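Deoxyhypusine hydroxylase (PDB 4D50) hydroxylates the deoxyhypusine residue of translation factor eIF5A at a diiron centre, the second and last step in making hypusine. Local coordinates at residues A[206-211]-A[241-246]; A[56-61]-A[271-276]; A[127-132]-A[176-181]. One frame throughout, in Å; residues are numbered along the deposited sequence. Where two conformers were deposited one is given.

Overall arrangement
From the N terminus, 56-61, at the start of helix 57-70, is the first segment of interaction 2, whose loop closes only at 271-276, where helix 272-289 begins, 210 residues further on. Two shorter loops lie within it, one after the other and without crossing. Interaction 3 closes the first, tying helix 121-140 to helix 177-190, which enters the third HEAT-like repeat; interaction 1 closes the second, between helices 208-221 and 241-254. Interactions 2 and 3 lie on opposite sides of the chain's centre, with centres about 25 Å apart. Interaction 1 bridges them: it meets interaction 2 at the shared iron and peroxide, and interaction 3 where L209 O approaches Y181 OH at 3.4 Å.

Interaction 1: A[206-211]-A[241-246]; sequences GSALFR and PMVRHE. With FE (Fe (III) ion), chain D; PER (peroxide ion), chain E.
V243 presses its CG2 methyl into the first turn of helix 208-221, where it reaches A208 O at 3.5 Å and R211 CB at 3.8 Å. Its CG1 lies anti to the backbone N (chi1 177°), which sets CG2 beside that N and aims it at the opposing helix, while CG1 itself also stays near R211 CB, at 4.0 Å. No hydrogen bond spans the two segments, so van der Waals packing of methyls on carbonyl and side-chain atoms holds them together. M242 extends the packed part: in the conformer described, one of two modelled, its chain runs straight to SD and turns at chi3 to bring CE beside A208 O. The same residue faces inward too, with CG 3.3 Å from peroxide atom O2. One turn further on, H245 NE2 and E246 OE1 hold one of the two irons at 2.2 and 2.1 Å, and peroxide O2 meets the histidine ring at its edge, near the ring plane. H61, the third protein ligand, the peroxide and two waters complete the coordination, and one of these waters also donates to E246 OE2. The outer side is looser: A208 and R211 are partly exposed, and the guanidinium of R211 turns aside to a salt bridge with E239, meeting V243 only obliquely. The two segments run into the fourth and fifth HEAT-like repeats, whose neighbouring helices thus start side by side around the metal site. Helix 121-140 packs against both, E122 touching A208 and M242, and Y181 of helix 177-190 lies against L209.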
loop_
_atom_site.group_PDB
_atom_site.type_symbol
_atom_site.label_atom_id
_atom_site.label_comp_id
_atom_site.label_asym_id
_atom_site.label_seq_id
_atom_site.Cartn_x
_atom_site.Cartn_y
_atom_site.Cartn_z
ATOM N N GLY A 206 6.710 -3.678 -16.679
ATOM C CA GLY A 206 7.522 -3.688 -15.454
ATOM C C GLY A 206 7.500 -4.937 -14.604
ATOM O O GLY A 206 7.005 -5.970 -14.978
ATOM N N SER A 207 8.067 -4.795 -13.430
ATOM C CA SER A 207 8.110 -5.840 -12.444
ATOM C C SER A 207 6.754 -5.957 -11.768
ATOM O O SER A 207 5.892 -5.089 -11.899
ATOM C CB SER A 207 9.166 -5.457 -11.393
ATOM O OG SER A 207 8.792 -4.295 -10.656
ATOM N N ALA A 208 6.615 -7.012 -10.953
ATOM C CA ALA A 208 5.422 -7.187 -10.141
ATOM C C ALA A 208 5.237 -6.023 -9.157
ATOM O O ALA A 208 4.137 -5.513 -9.009
ATOM C CB ALA A 208 5.499 -8.519 -9.379
ATOM N N LEU A 209 6.315 -5.522 -8.533
ATOM C CA LEU A 209 6.194 -4.338 -7.643
ATOM C C LEU A 209 5.568 -3.172 -8.384
ATOM O O LEU A 209 4.571 -2.576 -7.916
ATOM C CB LEU A 209 7.554 -3.920 -7.099
ATOM C CG LEU A 209 7.470 -3.053 -5.858
ATOM C CD1 LEU A 209 7.035 -3.822 -4.642
ATOM C CD2 LEU A 209 8.789 -2.364 -5.597
ATOM N N PHE A 210 6.129 -2.853 -9.564
ATOM C CA PHE A 210 5.599 -1.794 -10.423
ATOM C C PHE A 210 4.127 -1.947 -10.741
ATOM O O PHE A 210 3.345 -0.976 -10.549
ATOM C CB PHE A 210 6.397 -1.757 -11.740
ATOM C CG PHE A 210 5.901 -0.744 -12.778
ATOM C CD1 PHE A 210 4.908 -1.099 -13.697
ATOM C CD2 PHE A 210 6.422 0.527 -12.858
ATOM C CE1 PHE A 210 4.511 -0.241 -14.681
ATOM C CE2 PHE A 210 5.912 1.455 -13.794
ATOM C CZ PHE A 210 4.988 1.051 -14.705
ATOM N N ARG A 211 3.718 -3.132 -11.173
ATOM C CA ARG A 211 2.302 -3.375 -11.521
ATOM C C ARG A 211 1.400 -3.198 -10.307
ATOM O O ARG A 211 0.274 -2.702 -10.388
ATOM C CB ARG A 211 2.114 -4.783 -12.083
ATOM C CG ARG A 211 2.684 -4.844 -13.490
ATOM C CD ARG A 211 2.247 -6.081 -14.268
ATOM N NE ARG A 211 2.493 -7.310 -13.589
ATOM C CZ ARG A 211 3.662 -7.992 -13.606
ATOM N NH1 ARG A 211 4.743 -7.474 -14.216
ATOM N NH2 ARG A 211 3.753 -9.195 -12.981
ATOM N N PRO A 241 0.116 -12.837 -7.295
ATOM C CA PRO A 241 -0.936 -12.664 -6.328
ATOM C C PRO A 241 -0.917 -11.288 -5.639
ATOM O O PRO A 241 -1.990 -10.703 -5.358
ATOM C CB PRO A 241 -0.699 -13.769 -5.288
ATOM C CG PRO A 241 0.360 -14.625 -5.854
ATOM C CD PRO A 241 0.815 -14.128 -7.165
ATOM N N MET A 242 0.256 -10.712 -5.457
ATOM C CA MET A 242 0.370 -9.366 -4.886
ATOM C C MET A 242 -0.262 -8.311 -5.819
ATOM O O MET A 242 -0.885 -7.364 -5.350
ATOM C CB MET A 242 1.858 -9.056 -4.635
ATOM C CG MET A 242 2.164 -7.665 -4.176
ATOM S SD MET A 242 3.928 -7.421 -3.925
ATOM C CE MET A 242 4.326 -7.151 -5.647
ATOM N N VAL A 243 -0.093 -8.475 -7.129
ATOM C CA VAL A 243 -0.713 -7.587 -8.120
ATOM C C VAL A 243 -2.251 -7.821 -8.188
ATOM O O VAL A 243 -3.063 -6.854 -8.192
ATOM C CB VAL A 243 -0.192 -7.831 -9.549
ATOM C CG1 VAL A 243 -0.907 -6.957 -10.536
ATOM C CG2 VAL A 243 1.359 -7.553 -9.596
ATOM N N ARG A 244 -2.616 -9.081 -8.189
ATOM C CA ARG A 244 -4.044 -9.362 -8.245
ATOM C C ARG A 244 -4.772 -8.851 -6.999
ATOM O O ARG A 244 -5.851 -8.263 -7.093
ATOM C CB ARG A 244 -4.323 -10.827 -8.460
ATOM C CG ARG A 244 -3.730 -11.452 -9.743
ATOM C CD ARG A 244 -3.879 -12.981 -9.724
ATOM N NE ARG A 244 -5.296 -13.247 -9.764
ATOM C CZ ARG A 244 -5.914 -14.268 -9.187
ATOM N NH1 ARG A 244 -5.259 -15.150 -8.446
ATOM N NH2 ARG A 244 -7.207 -14.276 -9.271
ATOM N N HIS A 245 -4.153 -9.016 -5.846
ATOM C CA HIS A 245 -4.706 -8.405 -4.588
ATOM C C HIS A 245 -4.866 -6.888 -4.660
ATOM O O HIS A 245 -5.910 -6.344 -4.244
ATOM C CB HIS A 245 -3.890 -8.801 -3.359
ATOM C CG HIS A 245 -3.489 -7.645 -2.529
ATOM N ND1 HIS A 245 -4.368 -7.050 -1.649
ATOM C CD2 HIS A 245 -2.300 -7.019 -2.372
ATOM C CE1 HIS A 245 -3.762 -6.036 -1.068
ATOM N NE2 HIS A 245 -2.489 -6.047 -1.417
ATOM N N GLU A 246 -3.869 -6.173 -5.224
ATOM C CA GLU A 246 -3.939 -4.748 -5.276
ATOM C C GLU A 246 -5.061 -4.280 -6.213
ATOM O O GLU A 246 -5.761 -3.310 -5.899
ATOM C CB GLU A 246 -2.550 -4.183 -5.685
ATOM C CG GLU A 246 -2.225 -2.863 -5.039
ATOM C CD GLU A 246 -2.156 -2.941 -3.545
ATOM O OE1 GLU A 246 -1.380 -3.719 -2.996
ATOM O OE2 GLU A 246 -2.945 -2.203 -2.924
HETATM FE FE FE D . -0.979 -4.479 -1.081
HETATM O O1 PER E . 1.701 -5.161 -1.270
HETATM O O2 PER E . 0.492 -5.838 -1.948
HETATM O O HOH W 1 -2.471 -3.074 -0.403
HETATM O O HOH W 2 0.457 -2.583 -0.980
#

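Interaction 2: A[56-61]-A[271-276]; sequences SALLKH and ERVVRE. With FE (Fe (III) ion), chain D; PER (peroxide ion), chain E.
E276 OE1 accepts two hydrogen bonds, from S56 OG at 2.6 Å and from a water at 2.8 Å that in turn accepts from L58 N. The serine comes in on the syn side of the carboxylate, 20° out of its plane. With OG anti to its own backbone N (chi1 168°), S56 also N-caps helix 57-70, since that oxygen accepts from L59 N. The other carboxylate oxygen is engaged as well: R272 NE, 2.9 Å from E276 OE2, forms a salt bridge from above the carboxylate plane, and one face of its guanidinium lies over S56 CA; R272 NH1 pairs with D55. With an alanine here instead of E276, S56 OG and the water would probably lose their acceptor and R272 one of its two carboxylate partners. The axes of the short helical segments 57-61 and 272-276 come within 9.7 Å, at 75°, a steep meeting by which the last helix of the HEAT-repeat solenoid returns to its N-terminal half. Below the polar bridge, the L58 and E276 side chains run alongside each other in opposing senses, bringing L58 CD2 to 3.6 Å from E276 CB. The carbonyl of L58 serves the metal site at second hand: H61 ND1 donates to a lone pair of L58 O at 2.7 Å, which helps to fix the rotation of the imidazole whose NE2 binds iron at 2.3 Å.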
loop_
_atom_site.group_PDB
_atom_site.type_symbol
_atom_site.label_atom_id
_atom_site.label_comp_id
_atom_site.label_asym_id
_atom_site.label_seq_id
_atom_site.Cartn_x
_atom_site.Cartn_y
_atom_site.Cartn_z
ATOM N N SER A 56 -2.360 -14.241 8.347
ATOM C CA SER A 56 -2.771 -13.578 7.129
ATOM C C SER A 56 -1.693 -12.645 6.604
ATOM O O SER A 56 -1.469 -11.633 7.196
ATOM C CB SER A 56 -4.035 -12.787 7.375
ATOM O OG SER A 56 -4.400 -11.858 6.308
ATOM N N ALA A 57 -1.169 -12.959 5.432
ATOM C CA ALA A 57 -0.135 -12.057 4.757
ATOM C C ALA A 57 -0.782 -10.721 4.404
ATOM O O ALA A 57 -0.136 -9.645 4.534
ATOM C CB ALA A 57 0.399 -12.687 3.474
ATOM N N LEU A 58 -2.029 -10.753 3.940
ATOM C CA LEU A 58 -2.840 -9.537 3.670
ATOM C C LEU A 58 -2.886 -8.634 4.914
ATOM O O LEU A 58 -2.492 -7.449 4.864
ATOM C CB LEU A 58 -4.264 -9.848 3.236
ATOM C CG LEU A 58 -5.061 -8.587 2.937
ATOM C CD1 LEU A 58 -4.530 -7.863 1.705
ATOM C CD2 LEU A 58 -6.537 -8.880 2.677
ATOM N N LEU A 59 -3.271 -9.209 6.043
ATOM C CA LEU A 59 -3.344 -8.371 7.239
ATOM C C LEU A 59 -1.953 -7.855 7.605
ATOM O O LEU A 59 -1.769 -6.683 7.835
ATOM C CB LEU A 59 -3.996 -9.132 8.400
ATOM C CG LEU A 59 -4.151 -8.281 9.660
ATOM C CD1 LEU A 59 -5.036 -7.066 9.534
ATOM C CD2 LEU A 59 -4.695 -9.235 10.774
ATOM N N LYS A 60 -0.940 -8.730 7.611
ATOM C CA LYS A 60 0.393 -8.328 8.067
ATOM C C LYS A 60 1.027 -7.202 7.238
ATOM O O LYS A 60 1.656 -6.296 7.770
ATOM C CB LYS A 60 1.335 -9.506 8.086
ATOM C CG LYS A 60 1.111 -10.491 9.225
ATOM C CD LYS A 60 2.230 -11.536 9.288
ATOM C CE LYS A 60 2.142 -12.515 8.154
ATOM N NZ LYS A 60 3.045 -13.679 8.285
ATOM N N HIS A 61 0.818 -7.247 5.955
ATOM C CA HIS A 61 1.343 -6.207 5.078
ATOM C C HIS A 61 0.588 -4.892 5.257
ATOM O O HIS A 61 1.210 -3.813 5.180
ATOM C CB HIS A 61 1.445 -6.725 3.649
ATOM C CG HIS A 61 0.415 -6.165 2.720
ATOM N ND1 HIS A 61 -0.934 -6.376 2.884
ATOM C CD2 HIS A 61 0.562 -5.347 1.648
ATOM C CE1 HIS A 61 -1.579 -5.771 1.881
ATOM N NE2 HIS A 61 -0.686 -5.107 1.146
ATOM N N GLU A 271 -5.830 -18.264 -4.101
ATOM C CA GLU A 271 -4.782 -17.458 -3.461
ATOM C C GLU A 271 -5.457 -16.755 -2.305
ATOM O O GLU A 271 -6.437 -15.988 -2.460
ATOM C CB GLU A 271 -4.199 -16.471 -4.479
ATOM C CG GLU A 271 -3.355 -17.161 -5.528
ATOM C CD GLU A 271 -2.049 -17.687 -4.978
ATOM O OE1 GLU A 271 -1.605 -17.250 -3.861
ATOM O OE2 GLU A 271 -1.469 -18.563 -5.623
ATOM N N ARG A 272 -5.005 -17.105 -1.124
ATOM C CA ARG A 272 -5.542 -16.546 0.094
ATOM C C ARG A 272 -5.490 -15.058 0.085
ATOM O O ARG A 272 -6.459 -14.433 0.504
ATOM C CB ARG A 272 -4.732 -17.039 1.314
ATOM C CG ARG A 272 -5.358 -16.559 2.600
ATOM C CD ARG A 272 -4.785 -17.367 3.756
ATOM N NE ARG A 272 -5.269 -16.843 4.999
ATOM C CZ ARG A 272 -4.851 -17.267 6.201
ATOM N NH1 ARG A 272 -3.998 -18.257 6.282
ATOM N NH2 ARG A 272 -5.317 -16.706 7.291
ATOM N N VAL A 273 -4.411 -14.444 -0.408
ATOM C CA VAL A 273 -4.329 -12.997 -0.401
ATOM C C VAL A 273 -5.432 -12.364 -1.305
ATOM O O VAL A 273 -6.028 -11.324 -0.983
ATOM C CB VAL A 273 -2.931 -12.506 -0.815
ATOM C CG1 VAL A 273 -2.811 -11.025 -0.544
ATOM C CG2 VAL A 273 -1.834 -13.263 -0.048
ATOM N N VAL A 274 -5.720 -13.010 -2.421
ATOM C CA VAL A 274 -6.792 -12.611 -3.302
ATOM C C VAL A 274 -8.188 -12.844 -2.743
ATOM O O VAL A 274 -9.025 -11.904 -2.715
ATOM C CB VAL A 274 -6.651 -13.293 -4.701
ATOM C CG1 VAL A 274 -7.846 -12.936 -5.597
ATOM C CG2 VAL A 274 -5.337 -12.842 -5.334
ATOM N N ARG A 275 -8.475 -14.018 -2.224
ATOM C CA ARG A 275 -9.747 -14.200 -1.487
ATOM C C ARG A 275 -10.012 -13.188 -0.415
ATOM O O ARG A 275 -11.121 -12.662 -0.267
ATOM C CB ARG A 275 -9.879 -15.611 -0.851
ATOM C CG ARG A 275 -9.893 -16.800 -1.774
ATOM C CD ARG A 275 -10.267 -18.012 -0.896
ATOM N NE ARG A 275 -9.392 -18.312 0.247
ATOM C CZ ARG A 275 -8.270 -19.037 0.155
ATOM N NH1 ARG A 275 -7.809 -19.393 -1.036
ATOM N NH2 ARG A 275 -7.530 -19.326 1.216
ATOM N N GLU A 276 -9.001 -12.945 0.429
ATOM C CA GLU A 276 -9.235 -12.040 1.555
ATOM C C GLU A 276 -9.411 -10.626 1.130
ATOM O O GLU A 276 -10.235 -9.915 1.733
ATOM C CB GLU A 276 -8.086 -12.154 2.536
ATOM C CG GLU A 276 -8.114 -13.447 3.280
ATOM C CD GLU A 276 -6.971 -13.601 4.292
ATOM O OE1 GLU A 276 -5.996 -12.774 4.407
ATOM O OE2 GLU A 276 -7.091 -14.639 5.014
HETATM FE FE FE D . -0.979 -4.479 -1.081
HETATM O O1 PER E . 1.701 -5.161 -1.270
HETATM O O2 PER E . 0.492 -5.838 -1.948
HETATM O O HOH W 3 -3.625 -13.181 3.047
HETATM O O HOH W 2 0.457 -2.583 -0.980
HETATM O O HOH W 1 -2.471 -3.074 -0.403
#

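Interaction 3: A[127-132]-A[176-181]; sequences CQLAVR and PLFERY
L129 is the main bump of this contact, and its two methyls settle at different places on helix 177-190. CD2 nestles against the backbone where L177 passes into F178, 3.5 Å from F178 CA and near the plane of that residue's ring, at its edge. CD1 drops onto the face of Y181, 3.7 Å from the ring centroid and close to the normal, which makes it a CH-pi contact; L177 CD2 borders the same methyl at 3.9 Å. The hollow is therefore built from the L177 side chain, the first helical turn and the tyrosine face. One turn along helix 121-140, R132 provides a second bump. Its CB sits over the F178 ring, 3.6 Å from the centroid and 15° off the normal, a second CH-pi contact. Bends at chi2 (-65°) and chi3 then fold the arginine back, so that F178 CD2 lies over the centre of one guanidinium face; the two planes stand well apart in tilt, so this is no parallel stack. F178 in turn fills the notch between R132, over its face, and L129, at its edge. The short helical segments cross at -74° with axes 10.0 Å apart, bringing helix 121-140 onto helix 177-190, which enters the third HEAT-like repeat. On the outer, more exposed side R132 grips E179 end-on, NH1 to OE1 and NH2 to OE2, both at 3.2 Å. The NH2 bond runs close to the guanidinium plane, whereas the NH1 bond is tilted and more bent. The chemistry is thus divided: leucine and aromatic carbons bury the inner part, and a two-point salt bridge at the edge probably balances the arginine's charge and steadies it over the phenylalanine.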
loop_
_atom_site.group_PDB
_atom_site.type_symbol
_atom_site.label_atom_id
_atom_site.label_comp_id
_atom_site.label_asym_id
_atom_site.label_seq_id
_atom_site.Cartn_x
_atom_site.Cartn_y
_atom_site.Cartn_z
ATOM N N CYS A 127 13.448 -1.350 -1.653
ATOM C CA CYS A 127 14.439 -0.683 -0.817
ATOM C C CYS A 127 15.247 0.275 -1.717
ATOM O O CYS A 127 15.691 1.369 -1.269
ATOM C CB CYS A 127 15.371 -1.693 -0.035
ATOM S SG CYS A 127 14.450 -2.627 1.167
ATOM N N GLN A 128 15.383 -0.050 -3.004
ATOM C CA GLN A 128 16.012 0.898 -3.927
ATOM C C GLN A 128 15.223 2.166 -4.012
ATOM O O GLN A 128 15.781 3.270 -4.003
ATOM C CB GLN A 128 16.207 0.255 -5.282
ATOM C CG GLN A 128 17.261 -0.867 -5.245
ATOM C CD GLN A 128 17.144 -1.759 -6.449
ATOM O OE1 GLN A 128 16.709 -1.312 -7.514
ATOM N NE2 GLN A 128 17.433 -3.004 -6.286
ATOM N N LEU A 129 13.922 2.027 -4.096
ATOM C CA LEU A 129 13.015 3.171 -4.164
ATOM C C LEU A 129 13.075 3.988 -2.912
ATOM O O LEU A 129 13.092 5.229 -2.986
ATOM C CB LEU A 129 11.566 2.702 -4.442
ATOM C CG LEU A 129 11.323 2.199 -5.831
ATOM C CD1 LEU A 129 9.949 1.525 -5.927
ATOM C CD2 LEU A 129 11.398 3.281 -6.875
ATOM N N ALA A 130 13.188 3.320 -1.761
ATOM C CA ALA A 130 13.091 4.022 -0.495
ATOM C C ALA A 130 14.410 4.825 -0.289
ATOM O O ALA A 130 14.352 5.886 0.259
ATOM C CB ALA A 130 12.724 3.093 0.601
ATOM N N VAL A 131 15.553 4.270 -0.702
ATOM C CA VAL A 131 16.835 4.987 -0.654
ATOM C C VAL A 131 16.770 6.232 -1.546
ATOM O O VAL A 131 17.117 7.289 -1.122
ATOM C CB VAL A 131 18.002 4.088 -1.070
ATOM C CG1 VAL A 131 19.246 4.942 -1.276
ATOM C CG2 VAL A 131 18.228 3.002 -0.014
ATOM N N ARG A 132 16.168 6.104 -2.724
ATOM C CA ARG A 132 16.028 7.302 -3.556
ATOM C C ARG A 132 15.076 8.351 -2.917
ATOM O O ARG A 132 15.273 9.561 -3.057
ATOM C CB ARG A 132 15.473 6.874 -4.941
ATOM C CG ARG A 132 16.424 6.133 -5.888
ATOM C CD ARG A 132 17.609 6.940 -6.363
ATOM N NE ARG A 132 17.253 8.226 -6.953
ATOM C CZ ARG A 132 16.922 8.434 -8.236
ATOM N NH1 ARG A 132 16.858 7.452 -9.113
ATOM N NH2 ARG A 132 16.679 9.700 -8.653
ATOM N N PRO A 176 15.088 4.390 -14.814
ATOM C CA PRO A 176 15.074 3.898 -13.446
ATOM C C PRO A 176 13.669 3.848 -12.870
ATOM O O PRO A 176 12.826 4.740 -13.143
ATOM C CB PRO A 176 15.907 4.933 -12.685
ATOM C CG PRO A 176 16.634 5.765 -13.707
ATOM C CD PRO A 176 16.013 5.519 -15.010
ATOM N N LEU A 177 13.447 2.849 -12.030
ATOM C CA LEU A 177 12.186 2.612 -11.410
ATOM C C LEU A 177 11.656 3.843 -10.684
ATOM O O LEU A 177 10.479 4.171 -10.761
ATOM C CB LEU A 177 12.285 1.467 -10.460
ATOM C CG LEU A 177 10.938 0.905 -10.127
ATOM C CD1 LEU A 177 10.141 0.439 -11.331
ATOM C CD2 LEU A 177 11.169 -0.229 -9.189
ATOM N N PHE A 178 12.560 4.578 -10.023
ATOM C CA PHE A 178 12.122 5.731 -9.276
ATOM C C PHE A 178 11.525 6.762 -10.178
ATOM O O PHE A 178 10.498 7.365 -9.825
ATOM C CB PHE A 178 13.295 6.342 -8.502
ATOM C CG PHE A 178 12.910 7.416 -7.543
ATOM C CD1 PHE A 178 12.266 7.109 -6.373
ATOM C CD2 PHE A 178 13.285 8.737 -7.780
ATOM C CE1 PHE A 178 11.967 8.093 -5.461
ATOM C CE2 PHE A 178 13.052 9.696 -6.849
ATOM C CZ PHE A 178 12.401 9.378 -5.674
ATOM N N GLU A 179 12.137 6.962 -11.337
ATOM C CA GLU A 179 11.650 8.002 -12.249
ATOM C C GLU A 179 10.260 7.581 -12.804
ATOM O O GLU A 179 9.364 8.432 -13.007
ATOM C CB GLU A 179 12.664 8.203 -13.357
ATOM C CG GLU A 179 13.779 9.197 -13.101
ATOM C CD GLU A 179 14.777 8.844 -11.991
ATOM O OE1 GLU A 179 14.785 7.700 -11.472
ATOM O OE2 GLU A 179 15.579 9.754 -11.642
ATOM N N ARG A 180 10.097 6.278 -13.017
ATOM C CA ARG A 180 8.866 5.726 -13.514
ATOM C C ARG A 180 7.785 5.932 -12.465
ATOM O O ARG A 180 6.642 6.195 -12.834
ATOM C CB ARG A 180 8.997 4.239 -13.888
ATOM C CG ARG A 180 10.079 4.049 -14.889
ATOM C CD ARG A 180 10.180 2.604 -15.327
ATOM N NE ARG A 180 8.991 2.106 -16.011
ATOM C CZ ARG A 180 8.792 0.806 -16.298
ATOM N NH1 ARG A 180 9.735 -0.125 -16.013
ATOM N NH2 ARG A 180 7.711 0.390 -16.928
ATOM N N TYR A 181 8.105 5.682 -11.207
ATOM C CA TYR A 181 7.158 5.926 -10.115
ATOM C C TYR A 181 6.794 7.380 -10.011
ATOM O O TYR A 181 5.649 7.783 -9.694
ATOM C CB TYR A 181 7.727 5.435 -8.774
ATOM C CG TYR A 181 7.412 4.010 -8.412
ATOM C CD1 TYR A 181 7.746 2.964 -9.266
ATOM C CD2 TYR A 181 6.942 3.699 -7.178
ATOM C CE1 TYR A 181 7.451 1.657 -8.961
ATOM C CE2 TYR A 181 6.648 2.368 -6.862
ATOM C CZ TYR A 181 6.911 1.367 -7.754
ATOM O OH TYR A 181 6.673 0.017 -7.419
#